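Local coordinates for ABC transporter substrate-binding protein (Bradyrhizobium japonicum, PDB 4I1D) that probably captures a small solute in the periplasm for delivery to an ABC transporter, and here holds D-malate in its pocket, at residues Val108-Gln113 and Asp200-Trp205; Ser112-Pro117 and Gly216-Phe221; Ala120-Val125 and Thr222-Ile227. All coordinates share one frame; numbering follows the deposited sequence.

Interaction 1. Residues Val108-Gln113 and Asp200-Trp205; sequences VLAYSQ and DMEMAW. With MLT (D-malate), chain U; ACT (acetate ion), chain R.
V108 with A204 and A110 with E202 form antiparallel hydrogen-bonded pairs between two strands of a mixed sheet, in a protein of the periplasmic binding protein fold. V108 N reaches A204 O at 2.8 Å and A110 N reaches E202 O at 2.7 Å, the latter almost straight on to its carbonyl; bonds return from A204 N and E202 N. S112 N adds a last bond to D200 O. The strands are strongly twisted, with 139° between their directions.

Small residues suit the face of A110 and A204, whose CB atoms lie 4.4 Å apart; A110 packs on L194 of helix 187-196, and E202 extends along the same face toward that helix. On the other face the CB of selenomethionine M201 lies 4.2 Å from Y111 CB, and the rest of its flexible chain packs near F116, P121 and F127.

W205, at the N-cap of helix 206-214, carries the pairing to the ligand. Its CB points away from 108-113, and with CG beside the backbone N (chi1 -66°) the indole goes to the pocket, where W184 and Y105 meet it edge-to-face. An alanine here would remove the indole and is likely to leave malate without this apolar neighbour, and both aromatic rings without their mate. Following the benzo ring of W205 outward, CE3 lies 3.7 Å from malate O5, CZ3 is 3.7 Å from C3, and CH2 has O2 at 3.8 Å, in the ring plane at the edge.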
loop_
_atom_site.group_PDB
_atom_site.type_symbol
_atom_site.label_atom_id
_atom_site.label_comp_id
_atom_site.label_asym_id
_atom_site.label_seq_id
_atom_site.Cartn_x
_atom_site.Cartn_y
_atom_site.Cartn_z
ATOM N N VAL A 108 -5.732 -17.376 35.925
ATOM C CA VAL A 108 -6.198 -18.683 36.380
ATOM C C VAL A 108 -7.008 -19.438 35.325
ATOM O O VAL A 108 -7.541 -18.849 34.379
ATOM C CB VAL A 108 -7.041 -18.574 37.687
ATOM C CG1 VAL A 108 -6.173 -18.123 38.860
ATOM C CG2 VAL A 108 -8.220 -17.622 37.492
ATOM N N LEU A 109 -7.073 -20.753 35.493
ATOM C CA LEU A 109 -8.007 -21.582 34.757
ATOM C C LEU A 109 -9.421 -21.328 35.301
ATOM O O LEU A 109 -9.745 -21.705 36.433
ATOM C CB LEU A 109 -7.621 -23.060 34.916
ATOM C CG LEU A 109 -8.508 -24.127 34.259
ATOM C CD1 LEU A 109 -8.795 -23.769 32.823
ATOM C CD2 LEU A 109 -7.887 -25.536 34.348
ATOM N N ALA A 110 -10.243 -20.659 34.499
ATOM C CA ALA A 110 -11.647 -20.430 34.828
ATOM C C ALA A 110 -12.489 -21.366 33.984
ATOM O O ALA A 110 -12.071 -21.788 32.895
ATOM C CB ALA A 110 -12.046 -18.957 34.566
ATOM N N TYR A 111 -13.673 -21.698 34.484
ATOM C CA TYR A 111 -14.494 -22.707 33.845
ATOM C C TYR A 111 -15.957 -22.549 34.249
ATOM O O TYR A 111 -16.257 -22.048 35.322
ATOM C CB TYR A 111 -13.986 -24.102 34.216
ATOM C CG TYR A 111 -14.069 -24.391 35.699
ATOM C CD1 TYR A 111 -12.982 -24.159 36.537
ATOM C CD2 TYR A 111 -15.239 -24.881 36.265
ATOM C CE1 TYR A 111 -13.053 -24.416 37.902
ATOM C CE2 TYR A 111 -15.327 -25.135 37.630
ATOM C CZ TYR A 111 -14.233 -24.894 38.443
ATOM O OH TYR A 111 -14.319 -25.142 39.796
ATOM N N SER A 112 -16.854 -22.987 33.370
ATOM C CA SER A 112 -18.289 -22.963 33.614
ATOM C C SER A 112 -18.751 -24.124 34.508
ATOM O O SER A 112 -18.416 -25.293 34.266
ATOM C CB SER A 112 -19.030 -23.021 32.278
ATOM O OG SER A 112 -20.370 -23.447 32.448
ATOM N N GLN A 113 -19.530 -23.803 35.533
ATOM C CA GLN A 113 -20.091 -24.834 36.406
ATOM C C GLN A 113 -21.275 -25.537 35.772
ATOM O O GLN A 113 -21.627 -26.637 36.187
ATOM C CB GLN A 113 -20.500 -24.261 37.762
ATOM C CG GLN A 113 -19.331 -23.881 38.654
ATOM C CD GLN A 113 -19.748 -22.920 39.753
ATOM O OE1 GLN A 113 -20.841 -22.339 39.705
ATOM N NE2 GLN A 113 -18.888 -22.754 40.755
ATOM N N ASP A 200 -16.424 -22.583 27.618
ATOM C CA ASP A 200 -16.668 -23.406 28.790
ATOM C C ASP A 200 -15.497 -23.324 29.756
ATOM O O ASP A 200 -15.629 -23.630 30.943
ATOM C CB ASP A 200 -16.922 -24.861 28.369
ATOM C CG ASP A 200 -18.106 -24.987 27.418
ATOM O OD1 ASP A 200 -19.245 -24.702 27.850
ATOM O OD2 ASP A 200 -17.900 -25.354 26.239
HETATM N N MSE A 201 -14.348 -22.910 29.236
HETATM C CA MSE A 201 -13.160 -22.760 30.052
HETATM C C MSE A 201 -12.180 -21.800 29.383
HETATM O O MSE A 201 -12.149 -21.669 28.152
HETATM C CB MSE A 201 -12.506 -24.125 30.292
HETATM C CG MSE A 201 -11.530 -24.552 29.219
HETATM SE SE MSE A 201 -11.017 -26.439 29.428
HETATM C CE MSE A 201 -12.746 -27.227 28.966
ATOM N N GLU A 202 -11.383 -21.122 30.199
ATOM C CA GLU A 202 -10.432 -20.159 29.668
ATOM C C GLU A 202 -9.418 -19.781 30.731
ATOM O O GLU A 202 -9.621 -20.038 31.924
ATOM C CB GLU A 202 -11.159 -18.896 29.189
ATOM C CG GLU A 202 -11.603 -17.973 30.325
ATOM C CD GLU A 202 -12.301 -16.705 29.843
ATOM O OE1 GLU A 202 -12.134 -16.322 28.658
ATOM O OE2 GLU A 202 -13.027 -16.093 30.656
HETATM N N MSE A 203 -8.317 -19.183 30.290
HETATM C CA MSE A 203 -7.466 -18.461 31.209
HETATM C C MSE A 203 -8.086 -17.092 31.359
HETATM O O MSE A 203 -8.613 -16.540 30.396
HETATM C CB MSE A 203 -6.045 -18.302 30.690
HETATM C CG MSE A 203 -5.212 -17.448 31.633
HETATM SE SE MSE A 203 -3.383 -17.122 31.041
HETATM C CE MSE A 203 -2.841 -18.955 30.797
ATOM N N ALA A 204 -8.024 -16.550 32.566
ATOM C CA ALA A 204 -8.582 -15.238 32.859
ATOM C C ALA A 204 -7.986 -14.720 34.166
ATOM O O ALA A 204 -7.528 -15.496 35.008
ATOM C CB ALA A 204 -10.126 -15.335 32.973
ATOM N N TRP A 205 -7.996 -13.405 34.333
ATOM C CA TRP A 205 -7.571 -12.802 35.579
ATOM C C TRP A 205 -8.591 -13.111 36.672
ATOM O O TRP A 205 -9.803 -12.985 36.464
ATOM C CB TRP A 205 -7.362 -11.296 35.375
ATOM C CG TRP A 205 -6.189 -10.997 34.429
ATOM C CD1 TRP A 205 -4.922 -11.504 34.520
ATOM C CD2 TRP A 205 -6.186 -10.125 33.288
ATOM N NE1 TRP A 205 -4.134 -11.008 33.507
ATOM C CE2 TRP A 205 -4.883 -10.160 32.737
ATOM C CE3 TRP A 205 -7.152 -9.310 32.686
ATOM C CZ2 TRP A 205 -4.526 -9.426 31.607
ATOM C CZ3 TRP A 205 -6.797 -8.576 31.562
ATOM C CH2 TRP A 205 -5.496 -8.641 31.034
HETATM C C1 MLT U . -7.519 -4.858 29.422
HETATM O O1 MLT U . -7.395 -3.651 29.119
HETATM O O2 MLT U . -6.740 -5.691 28.906
HETATM C C2 MLT U . -8.571 -5.298 30.405
HETATM O O3 MLT U . -9.777 -4.555 30.318
HETATM C C3 MLT U . -8.013 -5.132 31.802
HETATM C C4 MLT U . -9.154 -5.340 32.761
HETATM O O4 MLT U . -9.856 -4.367 33.109
HETATM O O5 MLT U . -9.420 -6.480 33.210
HETATM C C ACT R . -23.000 -19.958 31.727
HETATM O O ACT R . -22.113 -20.847 31.729
HETATM O OXT ACT R . -22.931 -19.101 32.645
HETATM C CH3 ACT R . -24.083 -19.928 30.682
#

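Interaction 2. Residues Ser112-Pro117 and Gly216-Phe221; sequences SQKTFP and GAKVSF. With ACT (acetate ion), chain R.
S112 and V219 face each other as an antiparallel, non-hydrogen-bonded pair with CA atoms 4.3 Å apart, and one residue on, Q113 N bonds to K218 O at 2.7 Å before the first segment curls away. The carbonyl of K218 takes this donor from a tilt of 33° out of its plane. K218 is itself the centre of an inverse gamma turn, which brings the chain into strand 219-235.

Q113 is the residue that lies along the strand. Its CG is beside the backbone N (chi1 -71°) and the chain extends beyond it, carrying the amide past K218 and V219: Q113 OE1 comes to 3.6 Å from K218 C, and Q113 NE2 packs 3.3 Å from S220 CB. A long polar side chain suits this partly exposed edge, since its methylenes rest on backbone while its amide stays near the surface.

K114 and K218 cross obliquely, touching through K114 CE and K218 CG at 4.2 Å. Lysine suits both exposed positions, because its aliphatic length packs while its charge stays at the surface. An acetate, probably from the crystallisation liquor, lies alongside and accepts from S112 OG at 3.2 Å.

That hydroxyl also accepts from T115 N at 3.1 Å with a nearly straight bond, and weakly from K114 N. S112 thereby closes an ST motif, its serine oxygen holding the tight turn by which the chain leaves the end of an antiparallel strand pair.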
loop_
_atom_site.group_PDB
_atom_site.type_symbol
_atom_site.label_atom_id
_atom_site.label_comp_id
_atom_site.label_asym_id
_atom_site.label_seq_id
_atom_site.Cartn_x
_atom_site.Cartn_y
_atom_site.Cartn_z
ATOM N N SER A 112 -16.854 -22.987 33.370
ATOM C CA SER A 112 -18.289 -22.963 33.614
ATOM C C SER A 112 -18.751 -24.124 34.508
ATOM O O SER A 112 -18.416 -25.293 34.266
ATOM C CB SER A 112 -19.030 -23.021 32.278
ATOM O OG SER A 112 -20.370 -23.447 32.448
ATOM N N GLN A 113 -19.530 -23.803 35.533
ATOM C CA GLN A 113 -20.091 -24.834 36.406
ATOM C C GLN A 113 -21.275 -25.537 35.772
ATOM O O GLN A 113 -21.627 -26.637 36.187
ATOM C CB GLN A 113 -20.500 -24.261 37.762
ATOM C CG GLN A 113 -19.331 -23.881 38.654
ATOM C CD GLN A 113 -19.748 -22.920 39.753
ATOM O OE1 GLN A 113 -20.841 -22.339 39.705
ATOM N NE2 GLN A 113 -18.888 -22.754 40.755
ATOM N N LYS A 114 -21.898 -24.906 34.777
ATOM C CA LYS A 114 -22.969 -25.563 34.039
ATOM C C LYS A 114 -22.374 -26.698 33.206
ATOM O O LYS A 114 -22.932 -27.791 33.128
ATOM C CB LYS A 114 -23.735 -24.576 33.155
ATOM C CG LYS A 114 -24.891 -23.873 33.868
ATOM C CD LYS A 114 -25.596 -22.855 32.964
ATOM C CE LYS A 114 -26.567 -21.966 33.757
ATOM N NZ LYS A 114 -27.183 -20.856 32.951
ATOM N N THR A 115 -21.216 -26.442 32.611
ATOM C CA THR A 115 -20.538 -27.454 31.815
ATOM C C THR A 115 -19.850 -28.477 32.706
ATOM O O THR A 115 -19.837 -29.657 32.391
ATOM C CB THR A 115 -19.491 -26.838 30.866
ATOM O OG1 THR A 115 -20.072 -25.728 30.163
ATOM C CG2 THR A 115 -19.015 -27.885 29.865
ATOM N N PHE A 116 -19.273 -28.029 33.816
ATOM C CA PHE A 116 -18.567 -28.947 34.712
ATOM C C PHE A 116 -19.124 -28.879 36.125
ATOM O O PHE A 116 -18.540 -28.245 37.015
ATOM C CB PHE A 116 -17.069 -28.668 34.713
ATOM C CG PHE A 116 -16.459 -28.677 33.343
ATOM C CD1 PHE A 116 -16.201 -29.874 32.694
ATOM C CD2 PHE A 116 -16.145 -27.486 32.701
ATOM C CE1 PHE A 116 -15.640 -29.885 31.429
ATOM C CE2 PHE A 116 -15.575 -27.486 31.440
ATOM C CZ PHE A 116 -15.327 -28.686 30.801
ATOM N N PRO A 117 -20.276 -29.527 36.327
ATOM C CA PRO A 117 -20.944 -29.532 37.627
ATOM C C PRO A 117 -20.151 -30.352 38.628
ATOM O O PRO A 117 -20.202 -30.057 39.822
ATOM C CB PRO A 117 -22.279 -30.228 37.336
ATOM C CG PRO A 117 -22.437 -30.189 35.859
ATOM C CD PRO A 117 -21.058 -30.227 35.300
ATOM N N GLY A 216 -23.662 -13.462 39.245
ATOM C CA GLY A 216 -24.644 -14.531 39.134
ATOM C C GLY A 216 -24.273 -15.656 38.187
ATOM O O GLY A 216 -24.931 -16.699 38.158
ATOM N N ALA A 217 -23.218 -15.440 37.411
ATOM C CA ALA A 217 -22.751 -16.424 36.444
ATOM C C ALA A 217 -22.340 -17.730 37.121
ATOM O O ALA A 217 -21.616 -17.721 38.115
ATOM C CB ALA A 217 -21.587 -15.857 35.658
ATOM N N LYS A 218 -22.796 -18.855 36.580
ATOM C CA LYS A 218 -22.410 -20.149 37.126
ATOM C C LYS A 218 -21.011 -20.522 36.654
ATOM O O LYS A 218 -20.843 -21.409 35.826
ATOM C CB LYS A 218 -23.423 -21.230 36.745
ATOM C CG LYS A 218 -24.780 -21.053 37.401
ATOM C CD LYS A 218 -24.620 -20.662 38.857
ATOM C CE LYS A 218 -25.952 -20.700 39.605
ATOM N NZ LYS A 218 -26.941 -19.697 39.113
ATOM N N VAL A 219 -20.011 -19.820 37.172
ATOM C CA VAL A 219 -18.628 -20.068 36.789
ATOM C C VAL A 219 -17.722 -20.005 38.009
ATOM O O VAL A 219 -18.116 -19.497 39.057
ATOM C CB VAL A 219 -18.139 -19.048 35.744
ATOM C CG1 VAL A 219 -19.141 -18.933 34.605
ATOM C CG2 VAL A 219 -17.904 -17.694 36.395
ATOM N N SER A 220 -16.508 -20.524 37.870
ATOM C CA SER A 220 -15.565 -20.521 38.978
ATOM C C SER A 220 -14.156 -20.679 38.432
ATOM O O SER A 220 -13.934 -20.588 37.220
ATOM C CB SER A 220 -15.883 -21.658 39.954
ATOM O OG SER A 220 -15.032 -21.614 41.087
ATOM N N PHE A 221 -13.202 -20.918 39.323
ATOM C CA PHE A 221 -11.812 -21.070 38.919
ATOM C C PHE A 221 -11.013 -21.749 40.009
ATOM O O PHE A 221 -11.478 -21.893 41.137
ATOM C CB PHE A 221 -11.181 -19.713 38.570
ATOM C CG PHE A 221 -10.829 -18.868 39.768
ATOM C CD1 PHE A 221 -11.737 -17.955 40.282
ATOM C CD2 PHE A 221 -9.582 -18.974 40.369
ATOM C CE1 PHE A 221 -11.411 -17.161 41.384
ATOM C CE2 PHE A 221 -9.247 -18.189 41.471
ATOM C CZ PHE A 221 -10.163 -17.279 41.978
HETATM C C ACT R . -23.000 -19.958 31.727
HETATM O O ACT R . -22.113 -20.847 31.729
HETATM O OXT ACT R . -22.931 -19.101 32.645
HETATM C CH3 ACT R . -24.083 -19.928 30.682
#

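Interaction 3. Residues Ala120-Val125 and Thr222-Ile227; sequences APNSWV and TYNQGI. With SO4 (sulfate ion), chain K.
W124 and Q225 lie side by side, running opposite ways, indole and amide planes only 25° apart, and two bonds fix them. Q225 OE1 accepts from W124 N at 2.9 Å, while W124 NE1 donates to Q225 O at 2.7 Å, arriving above the carbonyl plane rather than in it. Glutamine suits the place because its extended chain reaches the backbone N in the first turn of helix 124-128, with S123 CB also 3.3 Å from Q225 OE1.

N122 and N224 meet nearly perpendicular, yet their amide planes are only 21° apart. N224 has CG anti to the backbone N (chi1 -166°), which sends ND2 to N122 O at 2.8 Å, nearly in its own amide plane. T222 OG1 accepts from N224 N at 2.9 Å, an ST turn, and a sulfate, probably from the crystallisation liquor, sits beside it and N122 ND2.

G226 closes a type II beta turn begun at Y223, and I227 CD1 then packs 4.2 Å from W124 CZ2. S123, the N-cap, starts helix 124-128 beside the bend of strand 219-235, and the indole is lodged among L109 of strand 100-112, M203 of strand 201-205 and helix 146-153.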
loop_
_atom_site.group_PDB
_atom_site.type_symbol
_atom_site.label_atom_id
_atom_site.label_comp_id
_atom_site.label_asym_id
_atom_site.label_seq_id
_atom_site.Cartn_x
_atom_site.Cartn_y
_atom_site.Cartn_z
ATOM N N ALA A 120 -14.441 -30.629 37.058
ATOM C CA ALA A 120 -13.902 -29.520 36.282
ATOM C C ALA A 120 -12.400 -29.648 36.036
ATOM O O ALA A 120 -11.663 -30.187 36.875
ATOM C CB ALA A 120 -14.203 -28.200 36.985
ATOM N N PRO A 121 -11.937 -29.133 34.886
ATOM C CA PRO A 121 -10.495 -29.089 34.640
ATOM C C PRO A 121 -9.813 -28.374 35.799
ATOM O O PRO A 121 -10.402 -27.464 36.378
ATOM C CB PRO A 121 -10.385 -28.279 33.346
ATOM C CG PRO A 121 -11.668 -27.525 33.250
ATOM C CD PRO A 121 -12.695 -28.430 33.842
ATOM N N ASN A 122 -8.598 -28.790 36.135
ATOM C CA ASN A 122 -7.946 -28.360 37.363
ATOM C C ASN A 122 -6.454 -28.081 37.181
ATOM O O ASN A 122 -5.719 -27.891 38.154
ATOM C CB ASN A 122 -8.155 -29.425 38.445
ATOM C CG ASN A 122 -7.738 -28.944 39.817
ATOM O OD1 ASN A 122 -6.864 -29.530 40.467
ATOM N ND2 ASN A 122 -8.353 -27.860 40.260
ATOM N N SER A 123 -6.014 -28.058 35.927
ATOM C CA SER A 123 -4.618 -27.795 35.596
ATOM C C SER A 123 -4.537 -27.453 34.115
ATOM O O SER A 123 -5.504 -27.639 33.376
ATOM C CB SER A 123 -3.768 -29.026 35.879
ATOM O OG SER A 123 -4.111 -30.074 34.979
ATOM N N TRP A 124 -3.391 -26.956 33.669
ATOM C CA TRP A 124 -3.244 -26.681 32.248
ATOM C C TRP A 124 -3.205 -27.999 31.457
ATOM O O TRP A 124 -3.636 -28.057 30.306
ATOM C CB TRP A 124 -2.054 -25.750 31.976
ATOM C CG TRP A 124 -2.252 -24.472 32.713
ATOM C CD1 TRP A 124 -1.515 -24.001 33.759
ATOM C CD2 TRP A 124 -3.328 -23.543 32.526
ATOM N NE1 TRP A 124 -2.052 -22.814 34.217
ATOM C CE2 TRP A 124 -3.164 -22.515 33.472
ATOM C CE3 TRP A 124 -4.398 -23.468 31.624
ATOM C CZ2 TRP A 124 -4.031 -21.423 33.546
ATOM C CZ3 TRP A 124 -5.265 -22.393 31.709
ATOM C CH2 TRP A 124 -5.073 -21.385 32.660
ATOM N N VAL A 125 -2.740 -29.065 32.097
ATOM C CA VAL A 125 -2.787 -30.387 31.482
ATOM C C VAL A 125 -4.236 -30.716 31.094
ATOM O O VAL A 125 -4.512 -31.111 29.962
ATOM C CB VAL A 125 -2.232 -31.455 32.427
ATOM C CG1 VAL A 125 -2.134 -32.810 31.716
ATOM C CG2 VAL A 125 -0.878 -31.020 32.959
ATOM N N THR A 222 -9.805 -22.169 39.662
ATOM C CA THR A 222 -8.898 -22.758 40.634
ATOM C C THR A 222 -7.613 -21.954 40.654
ATOM O O THR A 222 -7.232 -21.363 39.642
ATOM C CB THR A 222 -8.551 -24.218 40.279
ATOM O OG1 THR A 222 -7.629 -24.734 41.247
ATOM C CG2 THR A 222 -7.905 -24.288 38.904
ATOM N N TYR A 223 -6.949 -21.916 41.803
ATOM C CA TYR A 223 -5.628 -21.305 41.862
ATOM C C TYR A 223 -4.562 -22.330 41.456
ATOM O O TYR A 223 -3.408 -21.979 41.188
ATOM C CB TYR A 223 -5.335 -20.720 43.247
ATOM C CG TYR A 223 -5.928 -19.336 43.484
ATOM C CD1 TYR A 223 -5.493 -18.232 42.750
ATOM C CD2 TYR A 223 -6.900 -19.136 44.456
ATOM C CE1 TYR A 223 -6.027 -16.970 42.957
ATOM C CE2 TYR A 223 -7.440 -17.870 44.683
ATOM C CZ TYR A 223 -7.001 -16.797 43.934
ATOM O OH TYR A 223 -7.539 -15.553 44.169
ATOM N N ASN A 224 -4.949 -23.599 41.395
ATOM C CA ASN A 224 -3.971 -24.622 41.019
ATOM C C ASN A 224 -3.325 -24.311 39.672
ATOM O O ASN A 224 -4.016 -24.137 38.670
ATOM C CB ASN A 224 -4.587 -26.015 41.001
ATOM C CG ASN A 224 -3.535 -27.103 40.940
ATOM O OD1 ASN A 224 -2.532 -27.048 41.655
ATOM N ND2 ASN A 224 -3.747 -28.090 40.075
ATOM N N GLN A 225 -2.000 -24.224 39.665
ATOM C CA GLN A 225 -1.238 -23.906 38.455
ATOM C C GLN A 225 -1.549 -22.516 37.917
ATOM O O GLN A 225 -1.281 -22.220 36.749
ATOM C CB GLN A 225 -1.446 -24.957 37.358
ATOM C CG GLN A 225 -0.929 -26.347 37.727
ATOM C CD GLN A 225 -0.516 -27.162 36.509
ATOM O OE1 GLN A 225 -1.116 -27.050 35.437
ATOM N NE2 GLN A 225 0.531 -27.969 36.665
ATOM N N GLY A 226 -2.116 -21.663 38.764
ATOM C CA GLY A 226 -2.327 -20.278 38.384
ATOM C C GLY A 226 -0.984 -19.601 38.212
ATOM O O GLY A 226 0.022 -20.069 38.746
ATOM N N ILE A 227 -0.952 -18.516 37.448
ATOM C CA ILE A 227 0.253 -17.707 37.335
ATOM C C ILE A 227 0.125 -16.460 38.230
ATOM O O ILE A 227 -0.697 -15.569 37.977
ATOM C CB ILE A 227 0.540 -17.299 35.880
ATOM C CG1 ILE A 227 0.718 -18.534 34.994
ATOM C CG2 ILE A 227 1.782 -16.431 35.820
ATOM C CD1 ILE A 227 -0.582 -19.167 34.579
HETATM S S SO4 K . -8.631 -26.397 43.987
HETATM O O1 SO4 K . -9.317 -26.929 45.162
HETATM O O2 SO4 K . -8.503 -24.940 44.107
HETATM O O3 SO4 K . -7.308 -27.020 43.875
HETATM O O4 SO4 K . -9.441 -26.711 42.814
#

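Overall arrangement
Of the parts in these contacts, strand 100-112 comes first in the chain; it takes part in interactions 1 and 2, which share S112 and Q113. Interaction 1 closes a long excursion of 86 residues, richer in helix than in strand, when 200-205 returns to 108-113; after helix 206-214, interaction 2 closes a slightly longer one as 216-221 reaches 112-117. Interaction 3 then joins 120-125 to 222-227. Interactions 1 and 2 start from the same stretch; interaction 3 crosses both. Strand 100-112 thus lies between 201-205 and 219-235 in one sheet, with Y111 N and S220 O linking the first two contacts, while interaction 3 ties helix 124-128 to the bend of strand 219-235.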